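Local coordinates for RavA (Legionella pneumophila str. Paris, PDB 6WO6), which is an effector of the bacterium that probably takes part in invasion of the host cell, at residues 31-36 / 75-80; 85-90 / 113-118; 101-106 / 140-145; 134-139 / 203-208; 182-187 / 218-223. The protein carries 2 engineered substitutions. All blocks are in the same frame, centred on the assembly; numbering follows the deposited sequence.

Contact 1: 31-36 / 75-80; sequences EELNKL and DTFHSF
A helix-end junction brings Asn-34, in the last turn of helix 30-34, against Phe-77, the first residue of helix 77-92. Asn-34 OD1 accepts the backbone N-H of Phe-77 at 3.3 Å from N to OD1. The N-H points almost straight at the oxygen (172°), but the donor sits 33° away from the plane of the amide carbonyl. The Asn-34 carboxamide thus serves one amide of the opening helical turn, while Thr-76, lying alongside Asn-34, directs its OG1 to Asp-72 and Asp-73 instead.

Beside this bond lies the apolar half. Leu-33 CD2 stands over the middle of the Phe-77 ring, 3.9 Å from its centroid, in a CH-pi contact. The ring reaches there because its CG is anti to the backbone N (chi1 -179°). Leu-36 CD1 approaches the ring obliquely, and Leu-44 of helix 38-51 touches both leucines. One nearly straight bond satisfies the first amide of the helix, which makes the junction directional, and methyl-to-ring dispersion adds apolar cohesion.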
# COMPACT_ATOMS: atom_id res chain seq x y z
N GLU A 31 8.86 5.92 -45.94
CA GLU A 31 10.18 5.83 -46.55
C GLU A 31 11.22 6.59 -45.73
O GLU A 31 12.27 6.05 -45.37
CB GLU A 31 10.13 6.34 -47.99
CG GLU A 31 11.44 6.20 -48.76
CD GLU A 31 11.34 6.75 -50.17
OE1 GLU A 31 10.23 7.15 -50.58
OE2 GLU A 31 12.38 6.78 -50.88
N GLU A 32 10.93 7.86 -45.43
CA GLU A 32 11.87 8.66 -44.66
C GLU A 32 12.03 8.14 -43.23
O GLU A 32 13.12 8.25 -42.66
CB GLU A 32 11.44 10.13 -44.65
CG GLU A 32 11.59 10.81 -46.00
CD GLU A 32 13.04 10.88 -46.46
OE1 GLU A 32 13.92 11.16 -45.63
OE2 GLU A 32 13.30 10.65 -47.67
N LEU A 33 10.97 7.58 -42.65
CA LEU A 33 11.11 6.94 -41.34
C LEU A 33 12.03 5.74 -41.41
O LEU A 33 12.81 5.48 -40.48
CB LEU A 33 9.74 6.52 -40.80
CG LEU A 33 8.86 7.58 -40.13
CD1 LEU A 33 7.45 7.06 -39.98
CD2 LEU A 33 9.43 7.98 -38.78
N ASN A 34 11.96 4.97 -42.51
CA ASN A 34 12.82 3.81 -42.67
C ASN A 34 14.25 4.20 -43.01
O ASN A 34 15.16 3.37 -42.86
CB ASN A 34 12.26 2.88 -43.75
CG ASN A 34 10.96 2.22 -43.33
OD1 ASN A 34 10.62 2.21 -42.15
ND2 ASN A 34 10.24 1.68 -44.30
N LYS A 35 14.49 5.43 -43.46
CA LYS A 35 15.85 5.90 -43.67
C LYS A 35 16.56 6.32 -42.38
O LYS A 35 17.67 6.86 -42.44
CB LYS A 35 15.85 7.08 -44.66
CG LYS A 35 15.43 6.70 -46.07
CD LYS A 35 15.18 7.94 -46.92
CE LYS A 35 16.43 8.78 -47.06
NZ LYS A 35 16.22 9.93 -47.99
N LEU A 36 15.97 6.07 -41.21
CA LEU A 36 16.56 6.46 -39.94
C LEU A 36 17.52 5.39 -39.43
O LEU A 36 17.33 4.20 -39.65
CB LEU A 36 15.48 6.70 -38.88
CG LEU A 36 14.59 7.94 -38.99
CD1 LEU A 36 13.46 7.85 -37.97
CD2 LEU A 36 15.39 9.21 -38.77
N ASP A 75 13.11 -4.83 -38.75
CA ASP A 75 14.26 -4.01 -39.10
C ASP A 75 13.82 -2.60 -39.46
O ASP A 75 14.61 -1.65 -39.41
CB ASP A 75 15.04 -4.63 -40.25
CG ASP A 75 16.49 -4.90 -39.90
OD1 ASP A 75 16.90 -4.60 -38.76
OD2 ASP A 75 17.23 -5.42 -40.77
N THR A 76 12.55 -2.44 -39.84
CA THR A 76 12.00 -1.15 -40.22
C THR A 76 11.57 -0.37 -38.97
O THR A 76 11.70 -0.83 -37.84
CB THR A 76 10.83 -1.33 -41.18
OG1 THR A 76 9.91 -2.28 -40.63
CG2 THR A 76 11.33 -1.83 -42.53
N PHE A 77 11.04 0.83 -39.20
CA PHE A 77 10.59 1.66 -38.08
C PHE A 77 9.34 1.08 -37.42
O PHE A 77 9.13 1.28 -36.22
CB PHE A 77 10.32 3.08 -38.56
CG PHE A 77 9.85 4.01 -37.47
CD1 PHE A 77 10.77 4.61 -36.62
CD2 PHE A 77 8.50 4.28 -37.29
CE1 PHE A 77 10.35 5.47 -35.62
CE2 PHE A 77 8.07 5.13 -36.29
CZ PHE A 77 9.00 5.72 -35.45
N HIS A 78 8.51 0.37 -38.19
CA HIS A 78 7.30 -0.22 -37.61
C HIS A 78 7.64 -1.21 -36.51
O HIS A 78 6.92 -1.30 -35.51
CB HIS A 78 6.48 -0.89 -38.71
CG HIS A 78 5.25 -1.59 -38.20
ND1 HIS A 78 5.28 -2.89 -37.73
CD2 HIS A 78 3.97 -1.17 -38.08
CE1 HIS A 78 4.06 -3.23 -37.35
NE2 HIS A 78 3.25 -2.21 -37.54
N SER A 79 8.74 -1.95 -36.67
CA SER A 79 9.16 -2.89 -35.63
C SER A 79 9.46 -2.16 -34.33
O SER A 79 8.99 -2.55 -33.25
CB SER A 79 10.39 -3.67 -36.11
OG SER A 79 10.85 -4.56 -35.12
N PHE A 80 10.26 -1.08 -34.41
CA PHE A 80 10.57 -0.29 -33.23
C PHE A 80 9.31 0.29 -32.59
O PHE A 80 9.14 0.23 -31.37
CB PHE A 80 11.54 0.84 -33.59
CG PHE A 80 12.93 0.38 -33.91
CD1 PHE A 80 13.26 -0.02 -35.19
CD2 PHE A 80 13.90 0.35 -32.93
CE1 PHE A 80 14.55 -0.45 -35.49
CE2 PHE A 80 15.19 -0.07 -33.22
CZ PHE A 80 15.51 -0.47 -34.50

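Contact 2: 85-90 / 113-118; sequences YQVKKR and GELFNN
Val-87 on helix 77-92 faces Leu-115 and Phe-116 of the short helix 115-118, and the contact between the two segments is almost wholly apolar. The two methyls of the valine divide the work: CG2 lies 3.8 Å from Leu-115 CG, whereas CG1 meets Phe-116 CE2 at 3.7 Å, coming obliquely to the ring. With CG1 anti to the backbone N (chi1 172°), the branches straddle the two neighbouring residues of the other helix, each of which slides past the valine in the opposite direction.

A second kind of packing involves the long chain of Arg-90. Its CB lies near the plane of the Phe-116 ring, at the CZ edge, 4.4 Å from that atom. Farther out, the extended chain brings NH1 to 3.8 Å from Leu-115 CD2, a methyl set obliquely to the guanidinium. Gln-86 adds its CB against the same methyl.

Outside the two segments, Phe-116 stacks on Phe-111, and Leu-122 of helix 120-127 touches Val-87. On the side of helix 77-92 turned from the contact, Lys-88 NZ is bonded to the carbonyls of Val-49 and Cys-52. Shape complementarity and dispersion thus hold the pair together, with Arg-90 lending both its CB and one nitrogen of its guanidinium to apolar partners.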
# COMPACT_ATOMS: atom_id res chain seq x y z
N TYR A 85 5.26 0.39 -28.22
CA TYR A 85 3.88 0.28 -27.78
C TYR A 85 3.69 -0.91 -26.85
O TYR A 85 2.95 -0.82 -25.86
CB TYR A 85 2.92 0.18 -28.97
CG TYR A 85 1.53 -0.26 -28.57
CD1 TYR A 85 0.61 0.65 -28.06
CD2 TYR A 85 1.12 -1.59 -28.69
CE1 TYR A 85 -0.66 0.26 -27.68
CE2 TYR A 85 -0.15 -1.99 -28.32
CZ TYR A 85 -1.04 -1.06 -27.81
OH TYR A 85 -2.30 -1.46 -27.44
N GLN A 86 4.34 -2.03 -27.16
CA GLN A 86 4.23 -3.21 -26.30
C GLN A 86 4.76 -2.91 -24.90
O GLN A 86 4.11 -3.25 -23.90
CB GLN A 86 5.00 -4.38 -26.92
CG GLN A 86 4.30 -5.03 -28.09
CD GLN A 86 3.11 -5.85 -27.67
OE1 GLN A 86 3.25 -7.00 -27.24
NE2 GLN A 86 1.92 -5.28 -27.78
N VAL A 87 5.93 -2.27 -24.82
CA VAL A 87 6.50 -1.92 -23.52
C VAL A 87 5.52 -1.06 -22.72
O VAL A 87 5.18 -1.38 -21.57
CB VAL A 87 7.85 -1.20 -23.70
CG1 VAL A 87 8.34 -0.66 -22.37
CG2 VAL A 87 8.87 -2.15 -24.31
N LYS A 88 5.04 0.03 -23.32
CA LYS A 88 4.18 0.94 -22.57
C LYS A 88 2.85 0.28 -22.21
O LYS A 88 2.34 0.48 -21.10
CB LYS A 88 3.94 2.23 -23.36
CG LYS A 88 2.97 3.18 -22.66
CD LYS A 88 3.34 4.64 -22.85
CE LYS A 88 2.29 5.56 -22.24
NZ LYS A 88 2.63 7.00 -22.42
N LYS A 89 2.27 -0.51 -23.12
CA LYS A 89 1.00 -1.15 -22.84
C LYS A 89 1.13 -2.14 -21.69
O LYS A 89 0.30 -2.16 -20.78
CB LYS A 89 0.49 -1.85 -24.11
CG LYS A 89 -0.84 -2.58 -23.94
CD LYS A 89 -1.95 -1.61 -23.60
CE LYS A 89 -2.73 -2.06 -22.37
NZ LYS A 89 -3.53 -0.94 -21.78
N ARG A 90 2.17 -2.97 -21.72
CA ARG A 90 2.34 -3.97 -20.67
C ARG A 90 2.66 -3.33 -19.32
O ARG A 90 2.27 -3.86 -18.28
CB ARG A 90 3.42 -4.97 -21.06
CG ARG A 90 3.04 -5.84 -22.24
CD ARG A 90 4.14 -6.82 -22.59
NE ARG A 90 3.83 -7.55 -23.81
CZ ARG A 90 4.61 -8.49 -24.34
NH1 ARG A 90 5.76 -8.81 -23.76
NH2 ARG A 90 4.24 -9.10 -25.46
N GLY A 113 12.89 -10.37 -21.30
CA GLY A 113 14.17 -9.80 -20.91
C GLY A 113 14.71 -8.83 -21.94
O GLY A 113 15.09 -7.70 -21.60
N GLU A 114 14.75 -9.24 -23.21
CA GLU A 114 15.36 -8.40 -24.23
C GLU A 114 14.45 -7.27 -24.68
O GLU A 114 14.94 -6.22 -25.10
CB GLU A 114 15.80 -9.24 -25.43
CG GLU A 114 14.67 -9.78 -26.28
CD GLU A 114 15.17 -10.45 -27.55
OE1 GLU A 114 16.40 -10.48 -27.76
OE2 GLU A 114 14.33 -10.93 -28.34
N LEU A 115 13.13 -7.44 -24.59
CA LEU A 115 12.22 -6.34 -24.92
C LEU A 115 12.42 -5.17 -23.96
O LEU A 115 12.53 -4.02 -24.38
CB LEU A 115 10.77 -6.82 -24.89
CG LEU A 115 9.72 -5.73 -25.13
CD1 LEU A 115 9.93 -5.06 -26.47
CD2 LEU A 115 8.31 -6.29 -25.02
N PHE A 116 12.48 -5.46 -22.65
CA PHE A 116 12.72 -4.44 -21.64
C PHE A 116 14.21 -4.18 -21.42
O PHE A 116 14.56 -3.35 -20.57
CB PHE A 116 12.05 -4.83 -20.33
CG PHE A 116 10.55 -4.72 -20.37
CD1 PHE A 116 9.78 -5.75 -20.88
CD2 PHE A 116 9.91 -3.59 -19.90
CE1 PHE A 116 8.41 -5.66 -20.92
CE2 PHE A 116 8.53 -3.48 -19.95
CZ PHE A 116 7.78 -4.52 -20.46
N ASN A 117 15.09 -4.87 -22.14
CA ASN A 117 16.51 -4.57 -22.14
C ASN A 117 16.88 -3.59 -23.25
O ASN A 117 17.69 -2.69 -23.03
CB ASN A 117 17.32 -5.86 -22.28
CG ASN A 117 18.82 -5.63 -22.15
OD1 ASN A 117 19.26 -4.77 -21.40
ND2 ASN A 117 19.60 -6.40 -22.90
N ASN A 118 16.29 -3.76 -24.43
CA ASN A 118 16.50 -2.81 -25.52
C ASN A 118 15.80 -1.49 -25.23
O ASN A 118 16.38 -0.41 -25.46
CB ASN A 118 16.00 -3.40 -26.84
CG ASN A 118 16.80 -4.62 -27.27
OD1 ASN A 118 18.02 -4.65 -27.16
ND2 ASN A 118 16.10 -5.64 -27.76

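Contact 3: 101-106 / 140-145; sequences NPHSMI and ETTPAQ
The first turn of helix 102-107 approaches the chain just where helix 131-141 ends, bringing the CA atoms of His-103 and Thr-142 within 5.6 Å of each other. His-103 carries most of the contact. Its CG is tucked between the backbone N and the carbonyl carbon (chi1 64°), which swings the imidazole toward residues 141-143.

One face of that ring is covered by two aliphatic groups. Pro-143 CD sits 3.6 Å from the centroid and Thr-142 CA 3.9 Å, both over the face but displaced toward the rim, so that two C-H groups share the pi surface. The proline crosses the imidazole at about a right angle. At the ND1 corner of the ring, a weak hydrogen bond of 3.4 Å joins ND1 to Thr-141 OG1, with either atom able to be the donor. The same hydroxyl has a further weak bond to the carbonyl of Arg-137, and it also touches Pro-102 CD.

Thr-142 behaves differently: its OG1 returns to the Leu-138 carbonyl in the preceding turn while resting close to His-103 CB. Val-150 of helix 147-157 touches both His-103 and Thr-142, and Leu-138 packs on Pro-102. The C-H groups over the face and the weak bond at ND1 together fix the place of the imidazole, joining dispersion to a modest polar tie in a buried setting.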
# COMPACT_ATOMS: atom_id res chain seq x y z
N ASN A 101 -5.17 -9.27 -11.62
CA ASN A 101 -3.93 -9.91 -11.17
C ASN A 101 -2.75 -9.41 -12.00
O ASN A 101 -2.34 -10.07 -12.97
CB ASN A 101 -4.05 -11.43 -11.24
CG ASN A 101 -5.14 -11.98 -10.35
OD1 ASN A 101 -5.42 -11.43 -9.28
ND2 ASN A 101 -5.77 -13.07 -10.78
N PRO A 102 -2.19 -8.25 -11.65
CA PRO A 102 -0.97 -7.81 -12.35
C PRO A 102 0.25 -8.64 -11.98
O PRO A 102 1.12 -8.88 -12.83
CB PRO A 102 -0.82 -6.35 -11.89
CG PRO A 102 -2.14 -5.98 -11.27
CD PRO A 102 -2.69 -7.24 -10.71
N HIS A 103 0.33 -9.09 -10.72
CA HIS A 103 1.41 -9.96 -10.31
C HIS A 103 1.47 -11.22 -11.16
O HIS A 103 2.56 -11.75 -11.40
CB HIS A 103 1.23 -10.34 -8.84
CG HIS A 103 -0.01 -11.13 -8.56
ND1 HIS A 103 -1.24 -10.54 -8.39
CD2 HIS A 103 -0.21 -12.47 -8.45
CE1 HIS A 103 -2.15 -11.48 -8.18
NE2 HIS A 103 -1.55 -12.66 -8.21
N SER A 104 0.32 -11.71 -11.63
CA SER A 104 0.32 -12.85 -12.54
C SER A 104 1.07 -12.51 -13.82
O SER A 104 1.93 -13.27 -14.27
CB SER A 104 -1.12 -13.27 -12.85
OG SER A 104 -1.74 -13.88 -11.73
N MET A 105 0.75 -11.35 -14.42
CA MET A 105 1.45 -10.92 -15.62
C MET A 105 2.95 -10.80 -15.38
O MET A 105 3.76 -11.13 -16.25
CB MET A 105 0.86 -9.60 -16.11
CG MET A 105 1.79 -8.76 -16.97
SD MET A 105 0.95 -7.33 -17.67
CE MET A 105 -0.19 -6.93 -16.35
N ILE A 106 3.34 -10.34 -14.19
CA ILE A 106 4.77 -10.21 -13.90
C ILE A 106 5.42 -11.58 -13.70
O ILE A 106 6.58 -11.78 -14.07
CB ILE A 106 4.99 -9.28 -12.69
CG1 ILE A 106 4.46 -7.88 -13.03
CG2 ILE A 106 6.45 -9.24 -12.28
CD1 ILE A 106 5.12 -6.77 -12.25
N GLU A 140 -1.11 -4.75 -3.06
CA GLU A 140 -2.51 -5.04 -2.77
C GLU A 140 -2.94 -6.38 -3.35
O GLU A 140 -3.69 -7.13 -2.71
CB GLU A 140 -3.40 -3.92 -3.30
CG GLU A 140 -3.33 -2.64 -2.49
CD GLU A 140 -4.19 -1.53 -3.07
OE1 GLU A 140 -4.54 -1.61 -4.27
OE2 GLU A 140 -4.52 -0.58 -2.32
N THR A 141 -2.48 -6.72 -4.56
CA THR A 141 -3.02 -7.89 -5.24
C THR A 141 -2.14 -9.14 -5.18
O THR A 141 -2.64 -10.24 -5.41
CB THR A 141 -3.31 -7.57 -6.71
OG1 THR A 141 -2.07 -7.42 -7.43
CG2 THR A 141 -4.12 -6.29 -6.83
N THR A 142 -0.85 -9.00 -4.86
CA THR A 142 0.04 -10.16 -4.89
C THR A 142 -0.17 -11.04 -3.66
O THR A 142 -0.14 -10.53 -2.53
CB THR A 142 1.50 -9.72 -4.95
OG1 THR A 142 1.69 -8.84 -6.06
CG2 THR A 142 2.41 -10.93 -5.10
N PRO A 143 -0.37 -12.34 -3.83
CA PRO A 143 -0.40 -13.24 -2.66
C PRO A 143 0.95 -13.25 -1.96
O PRO A 143 1.98 -12.87 -2.51
CB PRO A 143 -0.72 -14.61 -3.27
CG PRO A 143 -1.36 -14.31 -4.59
CD PRO A 143 -0.70 -13.05 -5.07
N ALA A 144 0.93 -13.70 -0.70
CA ALA A 144 2.15 -13.68 0.11
C ALA A 144 3.19 -14.65 -0.43
O ALA A 144 4.38 -14.33 -0.48
CB ALA A 144 1.81 -13.99 1.57
N GLN A 145 2.76 -15.85 -0.83
CA GLN A 145 3.70 -16.87 -1.30
C GLN A 145 4.53 -16.35 -2.47
O GLN A 145 5.75 -16.53 -2.51
CB GLN A 145 2.94 -18.14 -1.71
CG GLN A 145 1.95 -18.64 -0.67
CD GLN A 145 0.57 -18.01 -0.82
OE1 GLN A 145 0.12 -17.28 0.05
NE2 GLN A 145 -0.09 -18.30 -1.93

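Contact 4: 134-139 / 203-208; sequences IALRLA and FASLFN
The carbonyl of Ala-135 accepts the backbone N-H of Ala-139 at 2.9 Å from O to N, an ordinary helical bond that sets the two alanine methyls one turn apart on the same flank of helix 131-141. Leu-136 lies beside them, and together the three residues receive the 3-10 segment 204-208 and the phenylalanine just ahead of it.

Phe-203 fits against the earlier turn. Its CE1 lies 3.6 Å from Ala-135 CB, a methyl that meets the ring obliquely, while Leu-136 CB sits at the ring edge, in the plane, 4.0 Å from CD1. Leu-136 then reaches across to the 3-10 turn. Because its CG is anti to the backbone N (chi1 178°), the branched end is carried to Leu-206, where CD1 comes to 3.7 Å from Leu-206 CG as the two side chains pass in opposite directions. The same methyl touches Ser-205 CB. Beyond them Ala-139 CB meets Leu-206 CD1 at 4.1 Å and completes the strip.

Helix 162-181 adds Val-167 against Ala-135 and Ala-170 against Phe-203. Small alanines on one helix make way for the larger Phe-203 and Leu-206, a long-range apolar docking, within an all-helical fold, of a helix flank on the 3-10 turn that follows helix 197-202.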
# COMPACT_ATOMS: atom_id res chain seq x y z
N ILE A 134 2.12 1.77 -8.83
CA ILE A 134 2.27 0.38 -9.24
C ILE A 134 2.72 -0.48 -8.07
O ILE A 134 2.27 -1.62 -7.91
CB ILE A 134 3.24 0.27 -10.43
CG1 ILE A 134 2.70 1.03 -11.65
CG2 ILE A 134 3.46 -1.19 -10.80
CD1 ILE A 134 3.63 1.03 -12.84
N ALA A 135 3.62 0.04 -7.23
CA ALA A 135 4.05 -0.71 -6.06
C ALA A 135 2.89 -0.95 -5.11
O ALA A 135 2.74 -2.05 -4.56
CB ALA A 135 5.19 0.02 -5.36
N LEU A 136 2.03 0.06 -4.92
CA LEU A 136 0.85 -0.11 -4.08
C LEU A 136 -0.08 -1.17 -4.66
O LEU A 136 -0.59 -2.03 -3.93
CB LEU A 136 0.12 1.22 -3.94
CG LEU A 136 -1.18 1.20 -3.13
CD1 LEU A 136 -0.89 1.28 -1.64
CD2 LEU A 136 -2.11 2.31 -3.57
N ARG A 137 -0.31 -1.12 -5.97
CA ARG A 137 -1.20 -2.10 -6.60
C ARG A 137 -0.66 -3.51 -6.45
O ARG A 137 -1.40 -4.45 -6.14
CB ARG A 137 -1.40 -1.75 -8.08
CG ARG A 137 -2.49 -2.55 -8.75
CD ARG A 137 -3.86 -1.93 -8.52
NE ARG A 137 -4.94 -2.84 -8.88
CZ ARG A 137 -5.31 -3.11 -10.12
NH1 ARG A 137 -4.68 -2.55 -11.15
NH2 ARG A 137 -6.32 -3.95 -10.34
N LEU A 138 0.65 -3.69 -6.67
CA LEU A 138 1.25 -5.01 -6.54
C LEU A 138 1.19 -5.50 -5.10
O LEU A 138 0.91 -6.68 -4.86
CB LEU A 138 2.70 -4.98 -7.04
CG LEU A 138 2.91 -4.75 -8.54
CD1 LEU A 138 4.39 -4.82 -8.89
CD2 LEU A 138 2.11 -5.76 -9.36
N ALA A 139 1.44 -4.62 -4.13
CA ALA A 139 1.30 -5.02 -2.73
C ALA A 139 -0.14 -5.39 -2.41
O ALA A 139 -0.38 -6.28 -1.57
CB ALA A 139 1.78 -3.90 -1.81
N PHE A 203 2.61 4.64 1.28
CA PHE A 203 1.69 3.56 0.95
C PHE A 203 0.58 3.45 1.98
O PHE A 203 0.19 2.35 2.38
CB PHE A 203 2.44 2.23 0.82
CG PHE A 203 3.51 2.23 -0.24
CD1 PHE A 203 3.17 2.11 -1.58
CD2 PHE A 203 4.84 2.35 0.10
CE1 PHE A 203 4.15 2.11 -2.56
CE2 PHE A 203 5.83 2.35 -0.87
CZ PHE A 203 5.48 2.23 -2.20
N ALA A 204 0.05 4.59 2.41
CA ALA A 204 -0.94 4.61 3.49
C ALA A 204 -2.22 3.87 3.14
O ALA A 204 -2.91 3.39 4.05
CB ALA A 204 -1.27 6.06 3.87
N SER A 205 -2.55 3.75 1.85
CA SER A 205 -3.75 3.02 1.46
C SER A 205 -3.71 1.58 1.95
O SER A 205 -4.77 0.97 2.17
CB SER A 205 -3.92 3.05 -0.06
OG SER A 205 -3.85 4.37 -0.56
N LEU A 206 -2.51 1.02 2.12
CA LEU A 206 -2.38 -0.35 2.62
C LEU A 206 -2.96 -0.53 4.01
O LEU A 206 -3.28 -1.66 4.40
CB LEU A 206 -0.91 -0.77 2.62
CG LEU A 206 -0.28 -0.98 1.25
CD1 LEU A 206 1.14 -1.51 1.40
CD2 LEU A 206 -1.12 -1.93 0.42
N PHE A 207 -3.12 0.55 4.78
CA PHE A 207 -3.72 0.42 6.10
C PHE A 207 -5.24 0.33 6.04
O PHE A 207 -5.86 0.03 7.07
CB PHE A 207 -3.27 1.58 6.99
CG PHE A 207 -1.81 1.54 7.33
CD1 PHE A 207 -1.37 0.86 8.45
CD2 PHE A 207 -0.88 2.15 6.51
CE1 PHE A 207 -0.02 0.80 8.76
CE2 PHE A 207 0.47 2.10 6.82
CZ PHE A 207 0.91 1.43 7.94
N ASN A 208 -5.84 0.52 4.86
CA ASN A 208 -7.28 0.35 4.71
C ASN A 208 -7.74 -1.06 5.09
O ASN A 208 -8.94 -1.28 5.29
CB ASN A 208 -7.70 0.66 3.28
CG ASN A 208 -7.60 2.13 2.94
OD1 ASN A 208 -7.28 2.96 3.80
ND2 ASN A 208 -7.87 2.47 1.68

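Contact 5: 182-187 / 218-223; sequences LGDRPD and AGKLAL
Pro-186 and Leu-221 form the close-packed, buried half of this loop-to-helix contact. The CG of the proline lies 3.7 Å from Leu-221 CD2, and the same methyl also touches the following peptide, 3.5 Å from Asp-187 N. Lys-220 CB meets the same ring carbon, 3.7 Å from Pro-186 CG, and CD beside it, crossing the proline at about a right angle. Farther along the lysine, CD rests 3.4 Å from Gly-183 O.

The fit is looser at exposed Asp-184, whose OD1 is 3.9 Å from Lys-220 CE. A bend at chi4 (71°) turns the ammonium group aside, leaving Lys-220 NZ 5.1 Å from Asp-184 OD1, so the opposite charges may attract across the gap without a salt bridge.

Within the loop, Arg-185 grips Asp-187 side-on through NE and NH2, one nitrogen to each carboxylate oxygen; the NE to OD1 bond measures 3.1 Å. Adhesion to helix 214-224 is thus chiefly hydrophobic, while the arginine-aspartate pair braces the loop internally and probably offsets the charge of the aspartate.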
# COMPACT_ATOMS: atom_id res chain seq x y z
N LEU A 182 -1.87 -6.64 12.76
CA LEU A 182 -3.08 -7.43 12.94
C LEU A 182 -2.84 -8.69 13.77
O LEU A 182 -3.72 -9.56 13.81
CB LEU A 182 -3.67 -7.81 11.58
CG LEU A 182 -4.29 -6.67 10.78
CD1 LEU A 182 -4.64 -7.12 9.37
CD2 LEU A 182 -5.53 -6.14 11.49
N GLY A 183 -1.68 -8.81 14.42
CA GLY A 183 -1.35 -9.98 15.20
C GLY A 183 -1.55 -9.76 16.69
O GLY A 183 -2.17 -8.80 17.14
N ASP A 184 -1.00 -10.70 17.47
CA ASP A 184 -1.09 -10.64 18.93
C ASP A 184 -0.13 -9.65 19.55
O ASP A 184 -0.29 -9.31 20.73
CB ASP A 184 -0.85 -12.03 19.53
CG ASP A 184 -2.00 -12.99 19.27
OD1 ASP A 184 -3.16 -12.52 19.20
OD2 ASP A 184 -1.75 -14.20 19.15
N ARG A 185 0.87 -9.17 18.81
CA ARG A 185 1.84 -8.20 19.32
C ARG A 185 1.93 -7.00 18.38
O ARG A 185 2.97 -6.76 17.76
CB ARG A 185 3.21 -8.85 19.50
CG ARG A 185 3.28 -9.90 20.61
CD ARG A 185 2.99 -9.28 21.97
NE ARG A 185 3.83 -8.12 22.23
CZ ARG A 185 4.96 -8.16 22.93
NH1 ARG A 185 5.38 -9.30 23.45
NH2 ARG A 185 5.67 -7.05 23.11
N PRO A 186 0.86 -6.21 18.26
CA PRO A 186 0.88 -5.08 17.32
C PRO A 186 1.85 -3.97 17.69
O PRO A 186 2.09 -3.09 16.86
CB PRO A 186 -0.57 -4.58 17.34
CG PRO A 186 -1.10 -5.00 18.66
CD PRO A 186 -0.43 -6.31 18.98
N ASP A 187 2.41 -3.98 18.90
CA ASP A 187 3.42 -2.99 19.24
C ASP A 187 4.72 -3.24 18.48
O ASP A 187 5.50 -2.30 18.26
CB ASP A 187 3.69 -2.99 20.75
CG ASP A 187 4.06 -4.36 21.27
OD1 ASP A 187 3.22 -5.28 21.15
OD2 ASP A 187 5.18 -4.52 21.80
N ALA A 218 -6.42 -1.68 19.01
CA ALA A 218 -6.19 -0.76 20.11
C ALA A 218 -6.17 -1.49 21.44
O ALA A 218 -5.35 -1.16 22.32
CB ALA A 218 -7.26 0.34 20.11
N GLY A 219 -7.05 -2.47 21.61
CA GLY A 219 -7.02 -3.26 22.84
C GLY A 219 -5.72 -4.02 23.01
O GLY A 219 -5.10 -3.99 24.08
N LYS A 220 -5.28 -4.70 21.94
CA LYS A 220 -4.01 -5.43 22.01
C LYS A 220 -2.83 -4.49 22.21
O LYS A 220 -1.87 -4.85 22.91
CB LYS A 220 -3.81 -6.28 20.76
CG LYS A 220 -4.88 -7.35 20.56
CD LYS A 220 -4.38 -8.46 19.64
CE LYS A 220 -5.50 -9.42 19.27
NZ LYS A 220 -6.48 -8.79 18.33
N LEU A 221 -2.87 -3.29 21.63
CA LEU A 221 -1.81 -2.32 21.85
C LEU A 221 -1.77 -1.88 23.31
O LEU A 221 -0.71 -1.92 23.95
CB LEU A 221 -2.00 -1.11 20.94
CG LEU A 221 -1.53 -1.26 19.49
CD1 LEU A 221 -1.87 -0.01 18.68
CD2 LEU A 221 -0.04 -1.52 19.46
N ALA A 222 -2.92 -1.48 23.86
CA ALA A 222 -2.97 -1.08 25.26
C ALA A 222 -2.52 -2.20 26.18
O ALA A 222 -1.93 -1.94 27.24
CB ALA A 222 -4.38 -0.62 25.63
N LEU A 223 -2.77 -3.45 25.79
CA LEU A 223 -2.41 -4.57 26.66
C LEU A 223 -0.91 -4.89 26.59
O LEU A 223 -0.27 -5.08 27.63
CB LEU A 223 -3.24 -5.80 26.29
CG LEU A 223 -2.98 -7.06 27.13
CD1 LEU A 223 -3.21 -6.77 28.61
CD2 LEU A 223 -3.85 -8.21 26.65

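The five contacts follow one another along an elongated, all-helical chain, from contact 1 near one end to contact 5, whose centre lies about 62 Å away on the opposite side of the chain's centre. Neighbouring centres are about 18, 19, 12 and 22 Å apart. Helix 77-92 serves both contacts 1 and 2; helix 131-141 serves contacts 3 and 4, which touch where Glu-140 meets Leu-206 and Leu-138 meets Ile-106. Contacts 2 and 3 also touch, through Arg-90 and Met-105. Segments of contacts 2 and 3, 3 and 4, and 4 and 5 alternate in sequence, so from contact 2 onward each pair of neighbours interlocks, which ties neighbouring parts of the elongated chain together.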